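Local coordinates for 4-oxalmesaconate hydratase (Pseudomonas putida, PDB 5CGZ), which catalyses, as a zinc-dependent hydratase, the conversion of the enol form of oxalomesaconate to 4-carboxy-4-hydroxy-2-oxoadipate in gallate degradation, at residues His10-Ala18 with Met189-Tyr199; Ser112-Asn120 with Ala156-Trp167. All coordinates share one frame; numbering follows the deposited sequence.

Contact 1 (His10-Ala18 with Met189-Tyr199); sequences HSADFVWRA and MAGQEHLWEYY. With ZN (zinc ion), chain C.
Trp-16 lies between two aliphatic groups of 189-199: Leu-195 CB stands 3.8 Å from its six-membered ring centroid and Met-189 CG 4.0 Å from that centroid over the opposite face. Met-189 is bent at chi2 (-65°), which carries SD past the indole toward Ala-12 CB. The Tyr-199 phenol takes Trp-16 CB over its centre, 3.9 Å from the centroid; the indole's five-membered ring lies nearly parallel but slid aside. Beyond this close packing, Arg-17 NH1 donates to Tyr-199 OH (2.7 Å), the oxygen lying 25° out of the guanidinium plane, while NE holds Asp-13 OD2 in a salt bridge at 2.9 Å. Asp-13 OD1 and His-10 ND1 bind zinc alongside Glu-44 and His-123, so Arg-17 is second shell. With an alanine in place of Tyr-199, Arg-17 NH1 would probably lose this acceptor and a gap open beside Trp-16 CB. The looser side is at partly exposed Gln-192, whose OE1 lies at the indole edge, 3.7 Å from Trp-16 CZ2; a water also bridges OE1 and Trp-16 NE1. The segment axes of helices 13-18 and 193-199 run 10.7 Å apart at 28°; helix 179-186 reaches Trp-16 through Ile-186, and helix 56-74 touches Val-15 and Met-189.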
loop_
_atom_site.group_PDB
_atom_site.type_symbol
_atom_site.label_atom_id
_atom_site.label_comp_id
_atom_site.label_asym_id
_atom_site.label_seq_id
_atom_site.Cartn_x
_atom_site.Cartn_y
_atom_site.Cartn_z
ATOM N N HIS A 10 -14.324 -2.205 -24.287
ATOM C CA HIS A 10 -15.030 -1.493 -25.337
ATOM C C HIS A 10 -14.205 -1.633 -26.605
ATOM O O HIS A 10 -12.991 -1.804 -26.530
ATOM C CB HIS A 10 -15.219 -0.030 -24.944
ATOM C CG HIS A 10 -15.722 0.145 -23.543
ATOM N ND1 HIS A 10 -14.953 0.693 -22.534
ATOM C CD2 HIS A 10 -16.905 -0.188 -22.972
ATOM C CE1 HIS A 10 -15.650 0.708 -21.411
ATOM N NE2 HIS A 10 -16.838 0.176 -21.649
ATOM N N SER A 11 -14.847 -1.542 -27.761
ATOM C CA SER A 11 -14.177 -1.867 -29.018
ATOM C C SER A 11 -12.936 -1.010 -29.313
ATOM O O SER A 11 -11.996 -1.505 -29.915
ATOM C CB SER A 11 -15.172 -1.773 -30.189
ATOM O OG SER A 11 -15.800 -0.503 -30.253
ATOM N N ALA A 12 -12.900 0.247 -28.871
ATOM C CA ALA A 12 -11.756 1.113 -29.194
ATOM C C ALA A 12 -10.522 0.886 -28.305
ATOM O O ALA A 12 -9.395 1.237 -28.672
ATOM C CB ALA A 12 -12.171 2.581 -29.122
ATOM N N ASP A 13 -10.731 0.294 -27.140
ATOM C CA ASP A 13 -9.660 0.198 -26.162
ATOM C C ASP A 13 -8.414 -0.526 -26.661
ATOM O O ASP A 13 -7.303 -0.088 -26.375
ATOM C CB ASP A 13 -10.182 -0.472 -24.897
ATOM C CG ASP A 13 -10.958 0.493 -24.026
ATOM O OD1 ASP A 13 -12.137 0.221 -23.718
ATOM O OD2 ASP A 13 -10.371 1.531 -23.651
ATOM N N PHE A 14 -8.573 -1.617 -27.405
ATOM C CA PHE A 14 -7.389 -2.357 -27.822
ATOM C C PHE A 14 -6.554 -1.519 -28.786
ATOM O O PHE A 14 -5.351 -1.730 -28.902
ATOM C CB PHE A 14 -7.754 -3.724 -28.448
ATOM C CG PHE A 14 -8.326 -3.645 -29.847
ATOM C CD1 PHE A 14 -9.695 -3.516 -30.050
ATOM C CD2 PHE A 14 -7.498 -3.751 -30.958
ATOM C CE1 PHE A 14 -10.228 -3.464 -31.343
ATOM C CE2 PHE A 14 -8.018 -3.699 -32.256
ATOM C CZ PHE A 14 -9.387 -3.554 -32.449
ATOM N N VAL A 15 -7.180 -0.553 -29.455
ATOM C CA VAL A 15 -6.442 0.287 -30.395
ATOM C C VAL A 15 -5.571 1.301 -29.643
ATOM O O VAL A 15 -4.373 1.376 -29.883
ATOM C CB VAL A 15 -7.391 1.024 -31.382
ATOM C CG1 VAL A 15 -6.601 1.964 -32.293
ATOM C CG2 VAL A 15 -8.169 0.014 -32.217
ATOM N N TRP A 16 -6.159 2.055 -28.717
ATOM C CA TRP A 16 -5.382 3.032 -27.945
ATOM C C TRP A 16 -4.274 2.384 -27.124
ATOM O O TRP A 16 -3.159 2.909 -27.042
ATOM C CB TRP A 16 -6.265 3.825 -26.977
ATOM C CG TRP A 16 -7.517 4.439 -27.533
ATOM C CD1 TRP A 16 -8.797 4.191 -27.125
ATOM C CD2 TRP A 16 -7.609 5.433 -28.563
ATOM N NE1 TRP A 16 -9.681 4.961 -27.847
ATOM C CE2 TRP A 16 -8.979 5.729 -28.737
ATOM C CE3 TRP A 16 -6.667 6.102 -29.354
ATOM C CZ2 TRP A 16 -9.431 6.658 -29.675
ATOM C CZ3 TRP A 16 -7.117 7.027 -30.284
ATOM C CH2 TRP A 16 -8.487 7.293 -30.437
ATOM N N ARG A 17 -4.588 1.246 -26.513
ATOM C CA ARG A 17 -3.787 0.715 -25.403
ATOM C C ARG A 17 -2.934 -0.494 -25.755
ATOM O O ARG A 17 -2.003 -0.817 -25.021
ATOM C CB ARG A 17 -4.712 0.340 -24.230
ATOM C CG ARG A 17 -5.678 1.444 -23.894
ATOM C CD ARG A 17 -6.535 1.211 -22.653
ATOM N NE ARG A 17 -7.640 2.156 -22.766
ATOM C CZ ARG A 17 -7.509 3.465 -22.581
ATOM N NH1 ARG A 17 -6.337 3.974 -22.202
ATOM N NH2 ARG A 17 -8.551 4.259 -22.755
ATOM N N ALA A 18 -3.255 -1.169 -26.859
ATOM C CA ALA A 18 -2.583 -2.425 -27.198
ATOM C C ALA A 18 -2.168 -2.526 -28.668
ATOM O O ALA A 18 -1.638 -3.558 -29.086
ATOM C CB ALA A 18 -3.487 -3.607 -26.841
ATOM N N MET A 189 -10.123 5.469 -35.643
ATOM C CA MET A 189 -11.026 5.952 -34.600
ATOM C C MET A 189 -11.543 7.327 -35.011
ATOM O O MET A 189 -11.088 8.367 -34.510
ATOM C CB MET A 189 -10.334 6.015 -33.232
ATOM C CG MET A 189 -9.619 4.724 -32.820
ATOM S SD MET A 189 -10.719 3.312 -32.563
ATOM C CE MET A 189 -10.605 2.479 -34.134
ATOM N N ALA A 190 -12.490 7.305 -35.945
ATOM C CA ALA A 190 -13.033 8.504 -36.572
ATOM C C ALA A 190 -13.501 9.566 -35.581
ATOM O O ALA A 190 -14.221 9.271 -34.623
ATOM C CB ALA A 190 -14.184 8.119 -37.494
ATOM N N GLY A 191 -13.088 10.805 -35.838
ATOM C CA GLY A 191 -13.531 11.950 -35.063
ATOM C C GLY A 191 -12.887 12.108 -33.692
ATOM O O GLY A 191 -13.307 12.963 -32.906
ATOM N N GLN A 192 -11.860 11.313 -33.399
ATOM C CA GLN A 192 -11.272 11.334 -32.061
ATOM C C GLN A 192 -9.817 11.804 -32.067
ATOM O O GLN A 192 -8.980 11.311 -31.304
ATOM C CB GLN A 192 -11.418 9.950 -31.426
ATOM C CG GLN A 192 -12.879 9.494 -31.415
ATOM C CD GLN A 192 -13.107 8.148 -30.744
ATOM O OE1 GLN A 192 -12.849 7.980 -29.545
ATOM N NE2 GLN A 192 -13.618 7.182 -31.513
ATOM N N GLU A 193 -9.546 12.796 -32.910
ATOM C CA GLU A 193 -8.215 13.372 -33.081
ATOM C C GLU A 193 -7.506 13.778 -31.776
ATOM O O GLU A 193 -6.288 13.660 -31.678
ATOM C CB GLU A 193 -8.300 14.596 -34.004
ATOM C CG GLU A 193 -8.539 14.278 -35.486
ATOM C CD GLU A 193 -9.999 13.960 -35.823
ATOM O OE1 GLU A 193 -10.841 13.862 -34.902
ATOM O OE2 GLU A 193 -10.301 13.805 -37.025
ATOM N N HIS A 194 -8.252 14.268 -30.788
ATOM C CA HIS A 194 -7.649 14.634 -29.502
ATOM C C HIS A 194 -7.047 13.415 -28.826
ATOM O O HIS A 194 -5.982 13.503 -28.216
ATOM C CB HIS A 194 -8.670 15.292 -28.568
ATOM C CG HIS A 194 -8.989 16.712 -28.928
ATOM N ND1 HIS A 194 -9.977 17.434 -28.303
ATOM C CD2 HIS A 194 -8.440 17.533 -29.856
ATOM C CE1 HIS A 194 -10.028 18.651 -28.831
ATOM N NE2 HIS A 194 -9.109 18.733 -29.771
ATOM N N LEU A 195 -7.730 12.278 -28.937
ATOM C CA LEU A 195 -7.201 11.035 -28.403
ATOM C C LEU A 195 -6.045 10.506 -29.257
ATOM O O LEU A 195 -5.134 9.874 -28.717
ATOM C CB LEU A 195 -8.301 9.981 -28.282
ATOM C CG LEU A 195 -9.310 10.245 -27.162
ATOM C CD1 LEU A 195 -10.249 9.053 -27.011
ATOM C CD2 LEU A 195 -8.604 10.559 -25.832
ATOM N N TRP A 196 -6.069 10.759 -30.571
ATOM C CA TRP A 196 -4.929 10.393 -31.417
ATOM C C TRP A 196 -3.681 11.041 -30.851
ATOM O O TRP A 196 -2.637 10.403 -30.707
ATOM C CB TRP A 196 -5.091 10.858 -32.869
ATOM C CG TRP A 196 -6.302 10.391 -33.606
ATOM C CD1 TRP A 196 -7.312 9.607 -33.135
ATOM C CD2 TRP A 196 -6.629 10.693 -34.968
ATOM N NE1 TRP A 196 -8.254 9.402 -34.122
ATOM C CE2 TRP A 196 -7.854 10.058 -35.256
ATOM C CE3 TRP A 196 -6.001 11.443 -35.974
ATOM C CZ2 TRP A 196 -8.467 10.148 -36.507
ATOM C CZ3 TRP A 196 -6.612 11.527 -37.220
ATOM C CH2 TRP A 196 -7.831 10.886 -37.473
ATOM N N GLU A 197 -3.810 12.329 -30.547
ATOM C CA GLU A 197 -2.706 13.128 -30.030
ATOM C C GLU A 197 -2.304 12.703 -28.624
ATOM O O GLU A 197 -1.121 12.639 -28.313
ATOM C CB GLU A 197 -3.079 14.613 -30.034
ATOM C CG GLU A 197 -3.173 15.204 -31.426
ATOM C CD GLU A 197 -4.177 16.348 -31.525
ATOM O OE1 GLU A 197 -4.520 16.960 -30.484
ATOM O OE2 GLU A 197 -4.629 16.629 -32.654
ATOM N N TYR A 198 -3.294 12.415 -27.782
ATOM C CA TYR A 198 -3.021 11.986 -26.420
ATOM C C TYR A 198 -2.201 10.696 -26.418
ATOM O O TYR A 198 -1.207 10.589 -25.706
ATOM C CB TYR A 198 -4.329 11.790 -25.659
ATOM C CG TYR A 198 -4.184 11.482 -24.183
ATOM C CD1 TYR A 198 -4.080 10.166 -23.726
ATOM C CD2 TYR A 198 -4.186 12.506 -23.238
ATOM C CE1 TYR A 198 -3.965 9.879 -22.352
ATOM C CE2 TYR A 198 -4.070 12.236 -21.874
ATOM C CZ TYR A 198 -3.966 10.924 -21.435
ATOM O OH TYR A 198 -3.860 10.672 -20.076
ATOM N N TYR A 199 -2.601 9.714 -27.221
ATOM C CA TYR A 199 -1.934 8.419 -27.150
ATOM C C TYR A 199 -0.637 8.406 -27.944
ATOM O O TYR A 199 0.240 7.587 -27.681
ATOM C CB TYR A 199 -2.899 7.303 -27.568
ATOM C CG TYR A 199 -3.808 7.046 -26.401
ATOM C CD1 TYR A 199 -3.351 6.330 -25.302
ATOM C CD2 TYR A 199 -5.077 7.608 -26.339
ATOM C CE1 TYR A 199 -4.151 6.137 -24.190
ATOM C CE2 TYR A 199 -5.890 7.415 -25.228
ATOM C CZ TYR A 199 -5.415 6.680 -24.156
ATOM O OH TYR A 199 -6.201 6.484 -23.046
HETATM ZN ZN ZN C . -13.090 1.571 -22.599
HETATM O O HOH W 1 -12.763 5.794 -27.416
HETATM O O HOH W 2 -12.122 3.824 -23.042
#

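Contact 2 (Ser112-Asn120 with Ala156-Trp167)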
loop_
_atom_site.group_PDB
_atom_site.type_symbol
_atom_site.label_atom_id
_atom_site.label_comp_id
_atom_site.label_asym_id
_atom_site.label_seq_id
_atom_site.Cartn_x
_atom_site.Cartn_y
_atom_site.Cartn_z
ATOM N N SER A 112 -5.140 -6.932 -20.965
ATOM C CA SER A 112 -6.450 -6.361 -20.665
ATOM C C SER A 112 -6.281 -5.108 -19.798
ATOM O O SER A 112 -5.176 -4.558 -19.720
ATOM C CB SER A 112 -7.362 -7.399 -19.994
ATOM O OG SER A 112 -8.722 -6.981 -20.036
ATOM N N HIS A 113 -7.362 -4.669 -19.150
ATOM C CA HIS A 113 -7.380 -3.381 -18.431
ATOM C C HIS A 113 -6.817 -3.449 -17.008
ATOM O O HIS A 113 -6.682 -4.525 -16.438
ATOM C CB HIS A 113 -8.813 -2.837 -18.351
ATOM C CG HIS A 113 -9.440 -2.565 -19.681
ATOM N ND1 HIS A 113 -9.458 -1.307 -20.256
ATOM C CD2 HIS A 113 -10.095 -3.372 -20.546
ATOM C CE1 HIS A 113 -10.084 -1.359 -21.414
ATOM N NE2 HIS A 113 -10.485 -2.605 -21.616
ATOM N N SER A 114 -6.527 -2.288 -16.426
ATOM C CA SER A 114 -6.116 -2.224 -15.025
ATOM C C SER A 114 -7.260 -2.686 -14.129
ATOM O O SER A 114 -8.431 -2.572 -14.503
ATOM C CB SER A 114 -5.685 -0.795 -14.647
ATOM O OG SER A 114 -6.767 0.121 -14.780
ATOM N N LEU A 115 -6.930 -3.185 -12.941
ATOM C CA LEU A 115 -7.946 -3.722 -12.029
ATOM C C LEU A 115 -8.641 -2.634 -11.214
ATOM O O LEU A 115 -9.638 -2.894 -10.557
ATOM C CB LEU A 115 -7.330 -4.768 -11.090
ATOM C CG LEU A 115 -7.436 -6.196 -11.655
ATOM C CD1 LEU A 115 -6.998 -7.245 -10.663
ATOM C CD2 LEU A 115 -8.874 -6.475 -12.112
ATOM N N LYS A 116 -8.112 -1.416 -11.255
ATOM C CA LYS A 116 -8.816 -0.274 -10.689
ATOM C C LYS A 116 -8.956 0.791 -11.762
ATOM O O LYS A 116 -8.065 0.962 -12.598
ATOM C CB LYS A 116 -8.085 0.292 -9.468
ATOM C CG LYS A 116 -7.988 -0.689 -8.310
ATOM C CD LYS A 116 -7.442 -0.009 -7.058
ATOM C CE LYS A 116 -7.412 -0.957 -5.857
ATOM N NZ LYS A 116 -7.101 -0.238 -4.581
ATOM N N ASP A 117 -10.079 1.500 -11.735
ATOM C CA ASP A 117 -10.327 2.574 -12.685
ATOM C C ASP A 117 -11.507 3.398 -12.196
ATOM O O ASP A 117 -12.662 3.047 -12.446
ATOM C CB ASP A 117 -10.604 2.011 -14.077
ATOM C CG ASP A 117 -10.606 3.083 -15.156
ATOM O OD1 ASP A 117 -10.850 4.276 -14.847
ATOM O OD2 ASP A 117 -10.355 2.723 -16.324
ATOM N N PRO A 118 -11.215 4.490 -11.482
ATOM C CA PRO A 118 -12.281 5.344 -10.943
ATOM C C PRO A 118 -13.032 6.115 -12.036
ATOM O O PRO A 118 -14.006 6.800 -11.732
ATOM C CB PRO A 118 -11.535 6.298 -9.994
ATOM C CG PRO A 118 -10.087 6.212 -10.371
ATOM C CD PRO A 118 -9.872 4.864 -10.994
ATOM N N TYR A 119 -12.604 5.993 -13.288
ATOM C CA TYR A 119 -13.292 6.691 -14.374
ATOM C C TYR A 119 -14.179 5.769 -15.212
ATOM O O TYR A 119 -14.987 6.243 -16.009
ATOM C CB TYR A 119 -12.272 7.413 -15.259
ATOM C CG TYR A 119 -11.511 8.421 -14.444
ATOM C CD1 TYR A 119 -12.020 9.702 -14.240
ATOM C CD2 TYR A 119 -10.313 8.074 -13.816
ATOM C CE1 TYR A 119 -11.332 10.635 -13.450
ATOM C CE2 TYR A 119 -9.623 8.988 -13.024
ATOM C CZ TYR A 119 -10.135 10.267 -12.844
ATOM O OH TYR A 119 -9.443 11.174 -12.061
ATOM N N ASN A 120 -14.062 4.461 -15.004
ATOM C CA ASN A 120 -14.770 3.514 -15.862
ATOM C C ASN A 120 -14.892 2.131 -15.239
ATOM O O ASN A 120 -13.935 1.351 -15.261
ATOM C CB ASN A 120 -14.053 3.407 -17.202
ATOM C CG ASN A 120 -14.955 2.907 -18.302
ATOM O OD1 ASN A 120 -15.661 1.904 -18.145
ATOM N ND2 ASN A 120 -14.952 3.613 -19.425
ATOM N N ALA A 156 -1.857 -5.740 -17.589
ATOM C CA ALA A 156 -2.771 -4.618 -17.747
ATOM C C ALA A 156 -2.086 -3.567 -18.603
ATOM O O ALA A 156 -0.988 -3.110 -18.259
ATOM C CB ALA A 156 -3.171 -4.039 -16.396
ATOM N N PHE A 157 -2.704 -3.204 -19.730
ATOM C CA PHE A 157 -2.150 -2.125 -20.542
ATOM C C PHE A 157 -2.544 -0.777 -19.913
ATOM O O PHE A 157 -3.269 -0.740 -18.907
ATOM C CB PHE A 157 -2.588 -2.227 -22.023
ATOM C CG PHE A 157 -4.041 -2.586 -22.234
ATOM C CD1 PHE A 157 -5.056 -1.913 -21.563
ATOM C CD2 PHE A 157 -4.394 -3.579 -23.152
ATOM C CE1 PHE A 157 -6.403 -2.242 -21.786
ATOM C CE2 PHE A 157 -5.720 -3.907 -23.380
ATOM C CZ PHE A 157 -6.729 -3.243 -22.696
ATOM N N GLU A 158 -2.048 0.322 -20.480
ATOM C CA GLU A 158 -2.090 1.617 -19.798
ATOM C C GLU A 158 -3.477 2.265 -19.782
ATOM O O GLU A 158 -4.081 2.482 -20.829
ATOM C CB GLU A 158 -1.090 2.585 -20.433
ATOM C CG GLU A 158 -1.064 3.955 -19.715
ATOM C CD GLU A 158 0.176 4.786 -20.034
ATOM O OE1 GLU A 158 1.145 4.248 -20.624
ATOM O OE2 GLU A 158 0.183 5.981 -19.686
ATOM N N PRO A 159 -3.993 2.577 -18.582
ATOM C CA PRO A 159 -5.263 3.317 -18.537
ATOM C C PRO A 159 -5.053 4.803 -18.819
ATOM O O PRO A 159 -3.914 5.293 -18.822
ATOM C CB PRO A 159 -5.774 3.079 -17.115
ATOM C CG PRO A 159 -4.590 2.678 -16.316
ATOM C CD PRO A 159 -3.519 2.168 -17.251
ATOM N N HIS A 160 -6.148 5.506 -19.078
ATOM C CA HIS A 160 -6.084 6.910 -19.460
ATOM C C HIS A 160 -5.414 7.747 -18.372
ATOM O O HIS A 160 -4.608 8.641 -18.667
ATOM C CB HIS A 160 -7.488 7.441 -19.751
ATOM C CG HIS A 160 -7.499 8.753 -20.469
ATOM N ND1 HIS A 160 -7.041 8.896 -21.762
ATOM C CD2 HIS A 160 -7.910 9.986 -20.077
ATOM C CE1 HIS A 160 -7.181 10.154 -22.141
ATOM N NE2 HIS A 160 -7.705 10.836 -21.137
ATOM N N GLN A 161 -5.735 7.441 -17.118
ATOM C CA GLN A 161 -5.139 8.147 -15.980
ATOM C C GLN A 161 -4.437 7.156 -15.052
ATOM O O GLN A 161 -5.007 6.691 -14.051
ATOM C CB GLN A 161 -6.213 8.948 -15.246
ATOM C CG GLN A 161 -6.757 10.056 -16.137
ATOM C CD GLN A 161 -7.737 10.976 -15.438
ATOM O OE1 GLN A 161 -7.369 11.747 -14.543
ATOM N NE2 GLN A 161 -8.994 10.910 -15.858
ATOM N N PRO A 162 -3.192 6.802 -15.407
ATOM C CA PRO A 162 -2.515 5.668 -14.770
ATOM C C PRO A 162 -2.361 5.825 -13.251
ATOM O O PRO A 162 -2.676 4.875 -12.532
ATOM C CB PRO A 162 -1.142 5.623 -15.473
ATOM C CG PRO A 162 -1.003 6.914 -16.208
ATOM C CD PRO A 162 -2.396 7.408 -16.491
ATOM N N GLU A 163 -1.907 6.978 -12.765
ATOM C CA GLU A 163 -1.718 7.127 -11.319
ATOM C C GLU A 163 -3.040 7.048 -10.554
ATOM O O GLU A 163 -3.077 6.473 -9.475
ATOM C CB GLU A 163 -1.015 8.441 -10.976
ATOM C CG GLU A 163 0.394 8.570 -11.524
ATOM C CD GLU A 163 0.448 9.266 -12.876
ATOM O OE1 GLU A 163 -0.612 9.478 -13.512
ATOM O OE2 GLU A 163 1.565 9.606 -13.308
ATOM N N GLN A 164 -4.120 7.613 -11.106
ATOM C CA GLN A 164 -5.414 7.547 -10.425
ATOM C C GLN A 164 -5.879 6.092 -10.357
ATOM O O GLN A 164 -6.636 5.723 -9.470
ATOM C CB GLN A 164 -6.482 8.404 -11.129
ATOM C CG GLN A 164 -6.070 9.862 -11.414
ATOM C CD GLN A 164 -5.535 10.578 -10.198
ATOM O OE1 GLN A 164 -5.902 10.260 -9.061
ATOM N NE2 GLN A 164 -4.655 11.558 -10.425
ATOM N N CYS A 165 -5.419 5.273 -11.300
ATOM C CA CYS A 165 -5.768 3.853 -11.319
ATOM C C CYS A 165 -4.814 2.998 -10.493
ATOM O O CYS A 165 -4.961 1.779 -10.452
ATOM C CB CYS A 165 -5.799 3.332 -12.758
ATOM S SG CYS A 165 -7.072 4.106 -13.773
ATOM N N GLU A 166 -3.832 3.630 -9.854
ATOM C CA GLU A 166 -2.801 2.910 -9.097
ATOM C C GLU A 166 -2.090 1.867 -9.965
ATOM O O GLU A 166 -1.768 0.762 -9.531
ATOM C CB GLU A 166 -3.414 2.267 -7.853
ATOM C CG GLU A 166 -3.960 3.311 -6.870
ATOM C CD GLU A 166 -4.864 2.717 -5.798
ATOM O OE1 GLU A 166 -4.522 1.653 -5.245
ATOM O OE2 GLU A 166 -5.925 3.315 -5.517
ATOM N N TRP A 167 -1.828 2.255 -11.202
ATOM C CA TRP A 167 -1.202 1.386 -12.179
ATOM C C TRP A 167 0.249 1.820 -12.356
ATOM O O TRP A 167 0.544 3.014 -12.433
ATOM C CB TRP A 167 -1.988 1.466 -13.491
ATOM C CG TRP A 167 -1.444 0.722 -14.682
ATOM C CD1 TRP A 167 -1.800 -0.539 -15.096
ATOM C CD2 TRP A 167 -0.505 1.212 -15.653
ATOM N NE1 TRP A 167 -1.133 -0.857 -16.257
ATOM C CE2 TRP A 167 -0.334 0.191 -16.617
ATOM C CE3 TRP A 167 0.201 2.408 -15.800
ATOM C CZ2 TRP A 167 0.521 0.337 -17.712
ATOM C CZ3 TRP A 167 1.049 2.550 -16.893
ATOM C CH2 TRP A 167 1.202 1.520 -17.833
HETATM O O HOH W 3 -5.910 -0.386 -18.418
HETATM O O HOH W 4 -4.845 -0.919 -11.186
HETATM O O HOH W 5 -8.346 6.102 -16.411
#
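Ser-112 O is gripped twice by the neighbouring strand: Phe-157 N donates to it at 2.8 Å, almost straight down the carbonyl (C=O...N 176°), and Ala-156 CA makes a CA-H...O contact at 3.1 Å. The same oxygen sits over the centre of the Phe-157 ring, whose CG is tucked between backbone N and carbonyl carbon (chi1 42°), folding the phenyl back over Ser-112. Its edge meets the His-113 imidazole face in a T-shaped pair, centroids 4.9 Å apart and planes at 81°. Past this parallel bridge the backbones separate, and a water joins Ser-114 N to Phe-157 O. Farther along, Cys-165 CB packs 3.3 Å from Lys-116 O, the carbonyl that accepts from Ser-114 OG. Gln-161 lays NE2 over the middle of the Tyr-119 ring, its amide moderately tilted against the phenol; the polar ends of both reach Asn-213 of a second subunit. On the exposed side, Lys-116 NZ forms a salt bridge with Glu-166 OE1 at 3.3 Å. Asp-117 OD1 closes an Asx turn on Tyr-119 N, while OD2 takes a hydrogen bond from ND1 of the zinc ligand His-123. This turn fixes the second-shell carboxylate, which probably orients His-123 and makes it a stronger zinc donor.

How the contacts relate
Both contacts are largely buried and converge on the zinc site, with centres 15 Å apart. Contact 1 joins two helices through apolar and aromatic side chains and supplies two metal ligands; contact 2 joins loops at the carboxyl ends of the parallel strands 110-112 and 154-157, relying more on backbone groups and bridging waters. They touch directly: Tyr-199 OH lies 2.9 Å from His-160 ND1, probably hydrogen-bonded, and Asp-13 CG packs 3.3 Å from His-113 CE1. Arg-17 also donates to Glu-158 O, tying helix 13-27 to the loop after strand 154-157. Subunit interfaces distinguish them further: contact 1 meets a second subunit through Tyr-198, whereas contact 2 meets two other subunits of the hexamer.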